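Local coordinates for tail fiber protein (Pseudomonas aeruginosa, PDB 6CL6) that forms the trimeric receptor-binding fiber of an R-type pyocin, a contractile injection system, and probably recognises the surface of target bacteria through its C-terminal region, at residues N179-T184 with R196-N201; N330-F335 with V364-A369. All blocks are in the same frame, centred on the assembly; numbering follows the deposited sequence.

Contacts 1 and 2 lie far apart on one very elongated chain, their centres 140 Å from each other and their nearest atoms about 122 Å apart. Contact 1 comes first and is complete before contact 2 begins. It ties together the hairpin of strands 180-187 and 193-199, inside a mixed sheet. Contact 2 joins strand 324-331 to strand 363-371 in a separate antiparallel sheet, within the gp53-like C-terminal region that belongs to the H-type lectin clan. The two share neither strand nor sheet. Both also touch other subunits of the trimer, contact 1 the second and contact 2 the third, at two distant levels of the fiber.

Contact 1 of 2, residues N179-T184 with R196-N201; sequences NFIYQT and RCRHSN. With EDO (1,2-ethanediol), chain T.
The thiol sulfur of Cys-197 sits almost squarely over the ring of Tyr-182, with SG 3.7 Å from the ring centroid and 11° off its normal, a Cys sulfur-aromatic contact. The torsions bring them together: SG lies opposite its own backbone N (chi1 -178°), while the tyrosine ring turns beside its N, so the sulfur ends up over the middle of one face. Further along the same face of the sheet, Phe-180 and His-199 lie side by side and point the same way. CE2 of Phe-180 comes to 3.4 Å from CD2 of His-199, their ring planes 44° apart, an oblique meeting. An ethanediol, probably from the crystallisation liquor, touches the edge of the Phe-180 ring and accepts a weak bond from His-199 NE2.

On the other face, Arg-196 grips Gln-183 side-on. NE (2.8 Å) and NH2 (2.9 Å) of Arg-196 both donate to Gln-183 OE1, which lies in the guanidinium plane, and both approach from one side of the amide plane. Gln-183 NE2 is bonded to the carbonyls of Leu-140 and Met-143, and Arg-196 NH2 pairs with Asp-141, so both groups are fixed in rotation. Next to them CG1 of Ile-181 packs over a face of the Arg-198 guanidinium, whose NH2 is bonded to Ser-178 O. Where the strands give out, a water bridges Asn-179 OD1 and Asn-201 ND2.

Antiparallel backbone bonds link Ile-181 with Arg-198 and Gln-183 with Arg-196. This hairpin lies inside a mixed sheet, next to this chain's outermost strand 202-208, which flanks 193-199, while strand 169-177 flanks 180-187; from the second subunit, Tyr-188 meets His-199 edge-to-face.

Contact 2 of 2, residues N330-F335 with V364-A369; sequences NQTSAF and VLSWEA
Thr-332 holds Val-364 O twice, through its hydroxyl and its backbone N. OG1 of Thr-332 lies 2.7 Å from Val-364 O and comes from above the carbonyl plane, whereas N of Thr-332, at 3.3 Å from the same oxygen, lies in that plane. With OG1 set between the backbone N and the carbonyl carbon (chi1 71°), hydroxyl and amide can serve one acceptor. A water donates to Val-364 O as well, 3.0 Å away, and links it to Gln-331 OE1 and Ser-333 OG.

Two residues back along strand 324-331, past the pair Gln-331 and Leu-365, Asn-330 and Ser-366 exchange backbone bonds, and the amide of Asn-330 adds a third: ND2 donates to Ser-366 OG over 2.9 Å at 163°, with the hydroxyl oxygen close to the amide plane. The same ND2 also bonds to Phe-345 O of the third subunit.

Packing follows. CG2 of Thr-332 rests against N of Ser-366, 3.5 Å away. On the opposite face of the sheet Gln-331 and Leu-365 run side by side, OE1 of Gln-331 meeting CD1 of Leu-365 at 3.4 Å. The glutamine is bent at chi2 (-79°), and its NE2 is held by Asn-357 OD1 and Ser-342 O. Leu-365 packs onward against Thr-343 and Ile-355.

The chemistry is that of a strand end closed by side chains: beyond the end of strand 324-331, Val-364 O of the partner strand is still met by the hydroxyl and backbone N of Thr-332 and by a water, while Asn-330 carries the bonding across to a neighbouring subunit.

Contact 1 of 2, residues N179-T184 with R196-N201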
loop_
_atom_site.group_PDB
_atom_site.type_symbol
_atom_site.label_atom_id
_atom_site.label_comp_id
_atom_site.label_asym_id
_atom_site.label_seq_id
_atom_site.Cartn_x
_atom_site.Cartn_y
_atom_site.Cartn_z
ATOM N N ASN A 179 -42.267 8.400 -7.744
ATOM C CA ASN A 179 -41.333 7.381 -8.202
ATOM C C ASN A 179 -39.880 7.751 -8.014
ATOM O O ASN A 179 -39.022 7.014 -8.488
ATOM C CB ASN A 179 -41.586 7.054 -9.676
ATOM C CG ASN A 179 -42.792 6.146 -9.854
ATOM O OD1 ASN A 179 -43.266 5.536 -8.880
ATOM N ND2 ASN A 179 -43.281 6.053 -11.061
ATOM N N PHE A 180 -39.586 8.873 -7.358
ATOM C CA PHE A 180 -38.206 9.294 -7.075
ATOM C C PHE A 180 -38.211 10.068 -5.746
ATOM O O PHE A 180 -38.453 11.280 -5.716
ATOM C CB PHE A 180 -37.635 10.142 -8.199
ATOM C CG PHE A 180 -37.488 9.434 -9.506
ATOM C CD1 PHE A 180 -38.549 9.417 -10.421
ATOM C CD2 PHE A 180 -36.294 8.819 -9.850
ATOM C CE1 PHE A 180 -38.415 8.769 -11.639
ATOM C CE2 PHE A 180 -36.143 8.196 -11.053
ATOM C CZ PHE A 180 -37.221 8.164 -11.956
ATOM N N ILE A 181 -37.991 9.341 -4.652
ATOM C CA ILE A 181 -37.889 9.897 -3.317
ATOM C C ILE A 181 -36.427 9.806 -2.919
ATOM O O ILE A 181 -35.908 8.704 -2.743
ATOM C CB ILE A 181 -38.744 9.163 -2.284
ATOM C CG1 ILE A 181 -40.209 9.049 -2.688
ATOM C CG2 ILE A 181 -38.595 9.854 -0.898
ATOM C CD1 ILE A 181 -40.945 10.341 -2.758
ATOM N N TYR A 182 -35.751 10.939 -2.802
ATOM C CA TYR A 182 -34.321 10.957 -2.445
ATOM C C TYR A 182 -34.176 11.224 -0.944
ATOM O O TYR A 182 -34.944 12.017 -0.372
ATOM C CB TYR A 182 -33.603 12.036 -3.251
ATOM C CG TYR A 182 -33.549 11.762 -4.732
ATOM C CD1 TYR A 182 -34.593 12.108 -5.584
ATOM C CD2 TYR A 182 -32.432 11.153 -5.295
ATOM C CE1 TYR A 182 -34.544 11.844 -6.925
ATOM C CE2 TYR A 182 -32.365 10.910 -6.654
ATOM C CZ TYR A 182 -33.414 11.231 -7.454
ATOM O OH TYR A 182 -33.362 10.983 -8.808
ATOM N N GLN A 183 -33.195 10.581 -0.324
ATOM C CA GLN A 183 -32.819 10.830 1.059
ATOM C C GLN A 183 -31.300 10.979 1.173
ATOM O O GLN A 183 -30.540 10.330 0.456
ATOM C CB GLN A 183 -33.284 9.693 2.000
ATOM C CG GLN A 183 -34.778 9.432 1.983
ATOM C CD GLN A 183 -35.191 8.347 2.931
ATOM O OE1 GLN A 183 -34.443 7.375 3.137
ATOM N NE2 GLN A 183 -36.384 8.495 3.537
ATOM N N THR A 184 -30.880 11.794 2.126
ATOM C CA THR A 184 -29.507 11.845 2.602
ATOM C C THR A 184 -29.504 11.778 4.125
ATOM O O THR A 184 -30.490 12.131 4.776
ATOM C CB THR A 184 -28.759 13.117 2.187
ATOM O OG1 THR A 184 -29.307 14.250 2.888
ATOM C CG2 THR A 184 -28.858 13.302 0.722
ATOM N N ARG A 196 -29.530 7.766 -0.737
ATOM C CA ARG A 196 -30.259 6.725 -1.440
ATOM C C ARG A 196 -31.512 7.340 -2.058
ATOM O O ARG A 196 -31.856 8.509 -1.821
ATOM C CB ARG A 196 -30.624 5.543 -0.529
ATOM C CG ARG A 196 -31.781 5.822 0.432
ATOM C CD ARG A 196 -32.192 4.612 1.270
ATOM N NE ARG A 196 -33.293 4.965 2.181
ATOM C CZ ARG A 196 -34.140 4.104 2.723
ATOM N NH1 ARG A 196 -34.038 2.798 2.475
ATOM N NH2 ARG A 196 -35.119 4.540 3.520
ATOM N N CYS A 197 -32.202 6.525 -2.856
ATOM C CA CYS A 197 -33.418 6.923 -3.555
ATOM C C CYS A 197 -34.411 5.773 -3.622
ATOM O O CYS A 197 -34.032 4.637 -3.969
ATOM C CB CYS A 197 -33.098 7.361 -4.996
ATOM S SG CYS A 197 -34.505 7.930 -5.992
ATOM N N ARG A 198 -35.689 6.086 -3.358
ATOM C CA ARG A 198 -36.780 5.149 -3.639
ATOM C C ARG A 198 -37.214 5.337 -5.075
ATOM O O ARG A 198 -37.791 6.383 -5.434
ATOM C CB ARG A 198 -37.948 5.327 -2.692
ATOM C CG ARG A 198 -38.927 4.137 -2.796
ATOM C CD ARG A 198 -40.177 4.387 -2.010
ATOM N NE ARG A 198 -41.067 5.284 -2.732
ATOM C CZ ARG A 198 -42.231 5.715 -2.253
ATOM N NH1 ARG A 198 -42.633 5.341 -1.059
ATOM N NH2 ARG A 198 -42.961 6.542 -2.973
ATOM N N HIS A 199 -36.968 4.330 -5.901
ATOM C CA HIS A 199 -37.265 4.419 -7.334
ATOM C C HIS A 199 -38.416 3.465 -7.631
ATOM O O HIS A 199 -38.301 2.263 -7.386
ATOM C CB HIS A 199 -36.054 4.066 -8.185
ATOM C CG HIS A 199 -36.368 4.017 -9.645
ATOM N ND1 HIS A 199 -36.096 2.925 -10.433
ATOM C CD2 HIS A 199 -36.989 4.912 -10.444
ATOM C CE1 HIS A 199 -36.505 3.164 -11.664
ATOM N NE2 HIS A 199 -37.046 4.365 -11.698
ATOM N N SER A 200 -39.523 4.004 -8.134
ATOM C CA SER A 200 -40.747 3.229 -8.396
ATOM C C SER A 200 -41.046 2.292 -7.243
ATOM O O SER A 200 -41.274 1.087 -7.414
ATOM C CB SER A 200 -40.642 2.482 -9.718
ATOM O OG SER A 200 -40.761 3.396 -10.797
ATOM N N ASN A 201 -41.003 2.861 -6.048
ATOM C CA ASN A 201 -41.414 2.243 -4.793
ATOM C C ASN A 201 -40.449 1.190 -4.268
ATOM O O ASN A 201 -40.768 0.526 -3.285
ATOM C CB ASN A 201 -42.828 1.641 -4.924
ATOM C CG ASN A 201 -43.890 2.707 -5.276
ATOM O OD1 ASN A 201 -44.179 3.584 -4.476
ATOM N ND2 ASN A 201 -44.461 2.612 -6.485
HETATM C C1 EDO T . -35.350 6.146 -14.241
HETATM O O1 EDO T . -36.268 5.057 -14.341
HETATM C C2 EDO T . -34.240 5.939 -15.270
HETATM O O2 EDO T . -34.702 6.412 -16.539
HETATM O O HOH W 1 -45.660 5.155 -8.032
#

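Contact 2 of 2, residues N330-F335 with V364-A369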
loop_
_atom_site.group_PDB
_atom_site.type_symbol
_atom_site.label_atom_id
_atom_site.label_comp_id
_atom_site.label_asym_id
_atom_site.label_seq_id
_atom_site.Cartn_x
_atom_site.Cartn_y
_atom_site.Cartn_z
ATOM N N ASN A 330 87.731 -54.628 -10.283
ATOM C CA ASN A 330 87.528 -55.824 -11.083
ATOM C C ASN A 330 88.469 -55.842 -12.284
ATOM O O ASN A 330 88.648 -54.812 -12.940
ATOM C CB ASN A 330 86.056 -55.882 -11.571
ATOM C CG ASN A 330 85.885 -56.734 -12.812
ATOM O OD1 ASN A 330 85.802 -57.974 -12.736
ATOM N ND2 ASN A 330 85.865 -56.084 -13.954
ATOM N N GLN A 331 89.080 -57.004 -12.535
ATOM C CA GLN A 331 89.928 -57.200 -13.698
ATOM C C GLN A 331 89.088 -57.314 -14.957
ATOM O O GLN A 331 88.193 -58.151 -15.036
ATOM C CB GLN A 331 90.786 -58.477 -13.537
ATOM C CG GLN A 331 91.709 -58.496 -12.334
ATOM C CD GLN A 331 92.980 -57.677 -12.563
ATOM O OE1 GLN A 331 93.227 -57.217 -13.678
ATOM N NE2 GLN A 331 93.782 -57.503 -11.502
ATOM N N THR A 332 89.389 -56.477 -15.960
ATOM C CA THR A 332 88.635 -56.478 -17.202
ATOM C C THR A 332 89.336 -57.212 -18.330
ATOM O O THR A 332 88.814 -57.227 -19.446
ATOM C CB THR A 332 88.343 -55.047 -17.669
ATOM O OG1 THR A 332 89.547 -54.432 -18.119
ATOM C CG2 THR A 332 87.748 -54.227 -16.537
ATOM N N SER A 333 90.504 -57.822 -18.077
ATOM C CA SER A 333 91.239 -58.490 -19.132
ATOM C C SER A 333 91.245 -60.005 -18.932
ATOM O O SER A 333 90.844 -60.534 -17.896
ATOM C CB SER A 333 92.691 -57.980 -19.220
ATOM O OG SER A 333 93.423 -58.338 -18.056
ATOM N N ALA A 334 91.701 -60.693 -19.976
ATOM C CA ALA A 334 91.878 -62.143 -19.962
ATOM C C ALA A 334 93.241 -62.440 -19.344
ATOM O O ALA A 334 94.194 -62.858 -19.999
ATOM C CB ALA A 334 91.760 -62.700 -21.373
ATOM N N PHE A 335 93.323 -62.187 -18.055
ATOM C CA PHE A 335 94.567 -62.348 -17.313
ATOM C C PHE A 335 95.025 -63.809 -17.303
ATOM O O PHE A 335 94.225 -64.747 -17.234
ATOM C CB PHE A 335 94.387 -61.869 -15.859
ATOM C CG PHE A 335 93.283 -62.567 -15.110
ATOM C CD1 PHE A 335 93.455 -63.835 -14.579
ATOM C CD2 PHE A 335 92.069 -61.911 -14.874
ATOM C CE1 PHE A 335 92.458 -64.453 -13.869
ATOM C CE2 PHE A 335 91.064 -62.524 -14.177
ATOM C CZ PHE A 335 91.231 -63.792 -13.667
ATOM N N VAL A 364 93.831 -52.984 -17.243
ATOM C CA VAL A 364 92.693 -52.100 -17.005
ATOM C C VAL A 364 91.786 -52.751 -15.975
ATOM O O VAL A 364 91.348 -53.888 -16.160
ATOM C CB VAL A 364 91.930 -51.806 -18.294
ATOM C CG1 VAL A 364 90.693 -51.010 -17.952
ATOM C CG2 VAL A 364 92.819 -51.023 -19.282
ATOM N N LEU A 365 91.513 -52.031 -14.890
ATOM C CA LEU A 365 90.589 -52.466 -13.859
ATOM C C LEU A 365 89.391 -51.524 -13.821
ATOM O O LEU A 365 89.542 -50.295 -13.883
ATOM C CB LEU A 365 91.269 -52.497 -12.490
ATOM C CG LEU A 365 92.139 -53.743 -12.197
ATOM C CD1 LEU A 365 93.313 -53.861 -13.166
ATOM C CD2 LEU A 365 92.626 -53.695 -10.748
ATOM N N SER A 366 88.207 -52.098 -13.752
ATOM C CA SER A 366 87.023 -51.294 -13.478
ATOM C C SER A 366 86.798 -51.248 -11.974
ATOM O O SER A 366 87.368 -52.036 -11.208
ATOM C CB SER A 366 85.798 -51.850 -14.193
ATOM O OG SER A 366 85.530 -53.177 -13.781
ATOM N N TRP A 367 85.971 -50.291 -11.547
ATOM C CA TRP A 367 85.740 -50.097 -10.140
ATOM C C TRP A 367 84.348 -49.517 -9.897
ATOM O O TRP A 367 83.748 -48.891 -10.772
ATOM C CB TRP A 367 86.812 -49.178 -9.542
ATOM C CG TRP A 367 86.829 -47.802 -10.125
ATOM C CD1 TRP A 367 87.669 -47.344 -11.091
ATOM C CD2 TRP A 367 85.966 -46.717 -9.793
ATOM N NE1 TRP A 367 87.400 -46.024 -11.368
ATOM C CE2 TRP A 367 86.346 -45.617 -10.594
ATOM C CE3 TRP A 367 84.920 -46.555 -8.894
ATOM C CZ2 TRP A 367 85.696 -44.382 -10.525
ATOM C CZ3 TRP A 367 84.261 -45.316 -8.831
ATOM C CH2 TRP A 367 84.659 -44.255 -9.636
ATOM N N GLU A 368 83.842 -49.754 -8.679
ATOM C CA GLU A 368 82.632 -49.128 -8.186
ATOM C C GLU A 368 82.887 -48.617 -6.774
ATOM O O GLU A 368 83.678 -49.195 -6.018
ATOM C CB GLU A 368 81.468 -50.124 -8.155
ATOM C CG GLU A 368 80.626 -50.167 -9.387
ATOM C CD GLU A 368 79.331 -50.948 -9.148
ATOM O OE1 GLU A 368 79.361 -52.196 -9.197
ATOM O OE2 GLU A 368 78.301 -50.309 -8.863
ATOM N N ALA A 369 82.219 -47.522 -6.422
ATOM C CA ALA A 369 82.334 -46.942 -5.100
ATOM C C ALA A 369 80.971 -46.405 -4.691
ATOM O O ALA A 369 80.150 -46.081 -5.542
ATOM C CB ALA A 369 83.366 -45.817 -5.067
HETATM O O HOH W 2 92.376 -56.682 -16.221
#